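Local coordinates for CDGSH iron-sulfur domain-containing protein 3, mitochondrial (Homo sapiens, PDB 6AVJ) that binds two [2Fe-2S] clusters as a monomer in mitochondria, can pass them to apoferredoxins, and helps keep free iron and reactive oxygen species at normal levels, at residues Thr10-Trp24 / Leu50-Thr64. The protein carries 2 engineered substitutions. Numbering follows the deposited sequence.
With FES (Fe2/s2 (inorganic) cluster), chain E.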
# COMPACT_ATOMS: atom_id res chain seq x y z
N THR A 10 2.18 -3.40 -9.54
CA THR A 10 2.10 -4.83 -9.22
C THR A 10 2.31 -4.95 -7.71
O THR A 10 3.15 -4.23 -7.15
CB THR A 10 3.18 -5.65 -9.94
OG1 THR A 10 4.46 -5.17 -9.56
CG2 THR A 10 3.09 -5.45 -11.39
N PRO A 11 1.59 -5.87 -7.06
CA PRO A 11 1.68 -6.00 -5.60
C PRO A 11 3.03 -6.54 -5.19
O PRO A 11 3.77 -7.06 -6.01
CB PRO A 11 0.56 -7.02 -5.27
CG PRO A 11 0.39 -7.83 -6.52
CD PRO A 11 0.62 -6.81 -7.66
N ILE A 12 3.35 -6.43 -3.90
CA ILE A 12 4.57 -7.00 -3.36
C ILE A 12 4.20 -8.15 -2.43
O ILE A 12 3.38 -8.00 -1.52
CB ILE A 12 5.45 -5.95 -2.65
CG1 ILE A 12 5.97 -4.97 -3.69
CG2 ILE A 12 6.64 -6.62 -2.00
CD1 ILE A 12 6.50 -3.68 -3.09
N LYS A 13 4.80 -9.30 -2.67
CA LYS A 13 4.57 -10.46 -1.82
C LYS A 13 5.45 -10.33 -0.60
O LYS A 13 6.64 -10.02 -0.72
CB LYS A 13 4.89 -11.76 -2.57
CG LYS A 13 4.04 -12.01 -3.77
CD LYS A 13 4.11 -13.47 -4.21
CE LYS A 13 3.49 -13.68 -5.60
NZ LYS A 13 4.46 -13.45 -6.75
N VAL A 14 4.88 -10.58 0.59
CA VAL A 14 5.63 -10.46 1.84
C VAL A 14 5.26 -11.64 2.73
O VAL A 14 4.09 -12.07 2.78
CB VAL A 14 5.36 -9.12 2.58
CG1 VAL A 14 5.67 -7.95 1.74
CG2 VAL A 14 3.97 -9.01 2.95
N GLU A 15 6.25 -12.14 3.44
CA GLU A 15 6.01 -13.18 4.44
C GLU A 15 5.64 -12.46 5.73
O GLU A 15 6.50 -11.88 6.39
CB GLU A 15 7.24 -14.08 4.62
CG GLU A 15 6.91 -15.17 5.62
CD GLU A 15 7.99 -16.22 5.77
OE1 GLU A 15 8.74 -16.47 4.82
OE2 GLU A 15 8.04 -16.82 6.84
N LEU A 16 4.35 -12.47 6.07
CA LEU A 16 3.90 -11.99 7.38
C LEU A 16 4.20 -13.00 8.48
O LEU A 16 4.10 -14.20 8.27
CB LEU A 16 2.40 -11.75 7.40
CG LEU A 16 1.88 -10.74 6.38
CD1 LEU A 16 0.35 -10.51 6.59
CD2 LEU A 16 2.64 -9.49 6.43
N VAL A 17 4.54 -12.48 9.66
CA VAL A 17 4.93 -13.27 10.85
C VAL A 17 3.84 -13.08 11.90
O VAL A 17 3.52 -11.94 12.28
CB VAL A 17 6.30 -12.82 11.38
CG1 VAL A 17 6.57 -13.47 12.78
CG2 VAL A 17 7.40 -13.15 10.36
N ALA A 18 3.22 -14.19 12.31
CA ALA A 18 2.16 -14.18 13.31
C ALA A 18 2.61 -13.40 14.54
O ALA A 18 3.71 -13.62 15.07
CB ALA A 18 1.77 -15.63 13.69
N GLY A 19 1.78 -12.44 14.95
CA GLY A 19 2.02 -11.62 16.11
C GLY A 19 2.75 -10.34 15.84
O GLY A 19 2.99 -9.56 16.77
N LYS A 20 3.19 -10.13 14.61
CA LYS A 20 4.02 -8.98 14.30
C LYS A 20 3.11 -7.88 13.80
O LYS A 20 2.14 -8.15 13.08
CB LYS A 20 5.08 -9.31 13.27
CG LYS A 20 6.06 -8.18 13.04
CD LYS A 20 7.29 -8.74 12.32
CE LYS A 20 8.19 -7.65 11.78
NZ LYS A 20 9.40 -8.29 11.20
N THR A 21 3.41 -6.66 14.21
CA THR A 21 2.63 -5.48 13.81
C THR A 21 3.23 -4.84 12.58
O THR A 21 4.44 -4.65 12.49
CB THR A 21 2.56 -4.45 14.94
OG1 THR A 21 1.83 -5.02 16.01
CG2 THR A 21 1.85 -3.16 14.47
N TYR A 22 2.37 -4.52 11.61
CA TYR A 22 2.78 -3.95 10.34
C TYR A 22 2.01 -2.65 10.13
O TYR A 22 0.92 -2.47 10.69
CB TYR A 22 2.50 -4.92 9.17
CG TYR A 22 3.28 -6.23 9.25
CD1 TYR A 22 2.80 -7.32 9.98
CD2 TYR A 22 4.54 -6.34 8.67
CE1 TYR A 22 3.54 -8.51 10.09
CE2 TYR A 22 5.28 -7.55 8.76
CZ TYR A 22 4.76 -8.61 9.46
OH TYR A 22 5.50 -9.78 9.56
N ARG A 23 2.58 -1.78 9.27
CA ARG A 23 1.99 -0.46 8.95
C ARG A 23 1.99 -0.29 7.44
O ARG A 23 3.02 -0.01 6.83
CB ARG A 23 2.74 0.67 9.63
CG ARG A 23 2.50 0.69 11.18
CD ARG A 23 3.39 1.67 11.89
NE ARG A 23 3.03 1.72 13.32
CZ ARG A 23 3.40 0.82 14.23
NH1 ARG A 23 4.17 -0.21 13.89
NH2 ARG A 23 3.02 0.96 15.50
N TRP A 24 0.84 -0.55 6.83
CA TRP A 24 0.74 -0.52 5.37
C TRP A 24 0.70 0.91 4.86
O TRP A 24 -0.04 1.75 5.38
CB TRP A 24 -0.51 -1.22 4.92
CG TRP A 24 -0.78 -1.19 3.41
CD1 TRP A 24 -0.04 -1.78 2.46
CD2 TRP A 24 -1.90 -0.59 2.74
NE1 TRP A 24 -0.60 -1.59 1.22
CE2 TRP A 24 -1.76 -0.88 1.38
CE3 TRP A 24 -3.03 0.10 3.17
CZ2 TRP A 24 -2.68 -0.40 0.43
CZ3 TRP A 24 -3.94 0.54 2.26
CH2 TRP A 24 -3.76 0.31 0.89
N LEU A 50 -2.08 2.21 7.65
CA LEU A 50 -3.06 1.25 8.16
C LEU A 50 -2.32 0.24 9.02
O LEU A 50 -1.63 -0.65 8.51
CB LEU A 50 -3.83 0.61 7.00
CG LEU A 50 -4.95 -0.38 7.41
CD1 LEU A 50 -6.10 0.41 7.94
CD2 LEU A 50 -5.47 -1.19 6.20
N LYS A 51 -2.43 0.38 10.34
CA LYS A 51 -1.73 -0.52 11.24
C LYS A 51 -2.51 -1.83 11.36
O LYS A 51 -3.74 -1.82 11.52
CB LYS A 51 -1.53 0.13 12.62
CG LYS A 51 -0.62 -0.68 13.57
CD LYS A 51 -0.27 0.09 14.88
CE LYS A 51 -1.49 0.27 15.71
NZ LYS A 51 -1.16 0.88 17.04
N PHE A 52 -1.80 -2.96 11.23
CA PHE A 52 -2.43 -4.27 11.40
C PHE A 52 -1.45 -5.26 12.00
O PHE A 52 -0.23 -5.15 11.86
CB PHE A 52 -3.03 -4.85 10.10
CG PHE A 52 -2.01 -5.23 9.04
CD1 PHE A 52 -1.42 -4.25 8.25
CD2 PHE A 52 -1.65 -6.56 8.82
CE1 PHE A 52 -0.51 -4.58 7.26
CE2 PHE A 52 -0.70 -6.88 7.84
CZ PHE A 52 -0.16 -5.91 7.06
N LYS A 53 -1.99 -6.25 12.69
CA LYS A 53 -1.17 -7.26 13.36
C LYS A 53 -1.48 -8.57 12.67
O LYS A 53 -2.64 -8.96 12.56
CB LYS A 53 -1.48 -7.37 14.85
CG LYS A 53 -0.64 -8.50 15.55
CD LYS A 53 -0.83 -8.59 17.08
CE LYS A 53 -0.15 -7.46 17.81
NZ LYS A 53 -0.08 -7.76 19.26
N ALA A 54 -0.45 -9.25 12.22
CA ALA A 54 -0.65 -10.49 11.48
C ALA A 54 -1.15 -11.57 12.42
O ALA A 54 -0.57 -11.77 13.48
CB ALA A 54 0.66 -10.96 10.84
N GLN A 55 -2.18 -12.29 12.01
CA GLN A 55 -2.73 -13.35 12.85
C GLN A 55 -2.10 -14.70 12.57
O GLN A 55 -2.16 -15.58 13.43
CB GLN A 55 -4.25 -13.44 12.66
CG GLN A 55 -5.01 -12.12 12.96
CD GLN A 55 -4.98 -11.73 14.42
OE1 GLN A 55 -5.69 -12.31 15.24
NE2 GLN A 55 -4.18 -10.72 14.75
N GLU A 56 -1.49 -14.88 11.39
CA GLU A 56 -0.88 -16.15 11.02
C GLU A 56 0.36 -15.89 10.16
O GLU A 56 0.49 -14.83 9.55
CB GLU A 56 -1.90 -17.07 10.35
CG GLU A 56 -2.70 -16.47 9.28
CD GLU A 56 -3.80 -17.42 8.73
OE1 GLU A 56 -4.29 -18.30 9.47
OE2 GLU A 56 -4.16 -17.26 7.55
N THR A 57 1.30 -16.82 10.21
CA THR A 57 2.50 -16.73 9.38
C THR A 57 2.15 -17.27 8.00
O THR A 57 1.73 -18.41 7.88
CB THR A 57 3.68 -17.47 10.02
OG1 THR A 57 4.06 -16.79 11.24
CG2 THR A 57 4.92 -17.52 9.04
N ARG A 58 2.27 -16.43 6.97
CA ARG A 58 1.91 -16.82 5.62
C ARG A 58 2.42 -15.76 4.64
O ARG A 58 2.70 -14.63 5.03
CB ARG A 58 0.39 -17.02 5.46
CG ARG A 58 -0.47 -15.78 5.66
CD ARG A 58 -1.95 -16.04 5.36
NE ARG A 58 -2.14 -16.74 4.08
CZ ARG A 58 -2.60 -18.00 3.98
NH1 ARG A 58 -2.90 -18.72 5.07
NH2 ARG A 58 -2.73 -18.55 2.77
N MET A 59 2.53 -16.14 3.38
CA MET A 59 2.83 -15.21 2.29
C MET A 59 1.53 -14.48 1.89
O MET A 59 0.50 -15.12 1.69
CB MET A 59 3.35 -15.96 1.07
CG MET A 59 4.61 -16.76 1.32
SD MET A 59 5.98 -15.72 1.87
CE MET A 59 6.03 -14.51 0.49
N VAL A 60 1.57 -13.16 1.80
CA VAL A 60 0.42 -12.40 1.31
C VAL A 60 0.93 -11.47 0.21
O VAL A 60 2.12 -11.26 0.04
CB VAL A 60 -0.27 -11.58 2.40
CG1 VAL A 60 -0.72 -12.49 3.54
CG2 VAL A 60 0.66 -10.50 2.89
N ALA A 61 -0.01 -10.88 -0.51
CA ALA A 61 0.31 -9.86 -1.53
C ALA A 61 -0.29 -8.54 -1.07
O ALA A 61 -1.51 -8.45 -0.92
CB ALA A 61 -0.24 -10.26 -2.89
N LEU A 62 0.56 -7.56 -0.77
CA LEU A 62 0.10 -6.25 -0.31
C LEU A 62 0.01 -5.24 -1.45
O LEU A 62 0.85 -5.21 -2.34
CB LEU A 62 1.01 -5.71 0.81
CG LEU A 62 0.97 -6.60 2.09
CD1 LEU A 62 1.84 -6.12 3.19
CD2 LEU A 62 -0.45 -6.89 2.55
N CYS A 63 -1.00 -4.37 -1.37
CA CYS A 63 -1.31 -3.48 -2.48
C CYS A 63 -0.34 -2.31 -2.52
O CYS A 63 -0.04 -1.67 -1.48
CB CYS A 63 -2.76 -2.98 -2.31
SG CYS A 63 -3.24 -1.71 -3.48
N THR A 64 0.16 -2.05 -3.72
CA THR A 64 1.05 -0.93 -4.01
C THR A 64 0.38 0.14 -4.88
O THR A 64 0.81 1.30 -4.84
CB THR A 64 2.30 -1.42 -4.75
OG1 THR A 64 1.87 -2.12 -5.92
CG2 THR A 64 3.15 -2.35 -3.89
FE1 FES E . -3.17 -5.18 -6.59
FE2 FES E . -3.31 -2.60 -5.58
S1 FES E . -1.50 -3.77 -6.15
S2 FES E . -4.95 -4.04 -5.95
O HOH W 1 2.12 -9.88 19.49
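Over one face of the Phe52 ring lies Tyr22 CB, 3.8 Å from the ring centroid in a CH-pi contact, while Leu16 CD1 and Trp24 CB meet the ring at its edge. The Tyr22 and Phe52 planes are inclined by only 25° yet displaced laterally past each other; Phe52 CG sits between backbone N and carbonyl carbon (chi1 67°), which brings the ring against Tyr22 CB, not over the phenol ring. Leu16 CD2 covers one Tyr22 face above its centre, and the phenol oxygen of Tyr22 accepts a bond from Val17 N at 2.9 Å, one that makes use of the tyrosine hydroxyl. The Trp24 indole has Leu50 CB at its edge; on its NE1 side it donates to Cys63 O over 2.8 Å, in the ring plane and on a lone pair of the carbonyl. Pro71 and Pro72 also touch this indole.

Two two-stranded antiparallel sheets, 12-16 with 58-62 and 21-24 with 50-53, each pairing strands distant in sequence, form the beta part of this monomeric NEET fold. Within the first, branched Val14 and Val60 meet through CG2 atoms 3.6 Å apart, and Leu16 CG packs on the same Val60 methyl. Leu16 also joins the two sheets, its branches reaching Phe52 and Tyr22. Where the chains turn, the methyl of Ala54 comes up against Val17 O, Leu16 CB and Tyr22 CE1, close quarters that suit a small side chain. In the type II turn from Val17 to Lys20, a side chain on Gly19 would press on the preceding carbonyl oxygen, and Thr57 OG1 accepts Ala18 N at 2.9 Å, almost straight (176°).

At the cluster end Cys63 SG binds an iron at 2.3 Å, with Cys65 as another ligand, and Thr64 OG1 donates to Thr10 O from above the carbonyl plane. A leucine in place of Trp24 would probably cost Cys63 O its indole donor, leaving it to Lys66 NZ, and open a gap beside Cys63 CB, so that the cluster ligand is held less firmly.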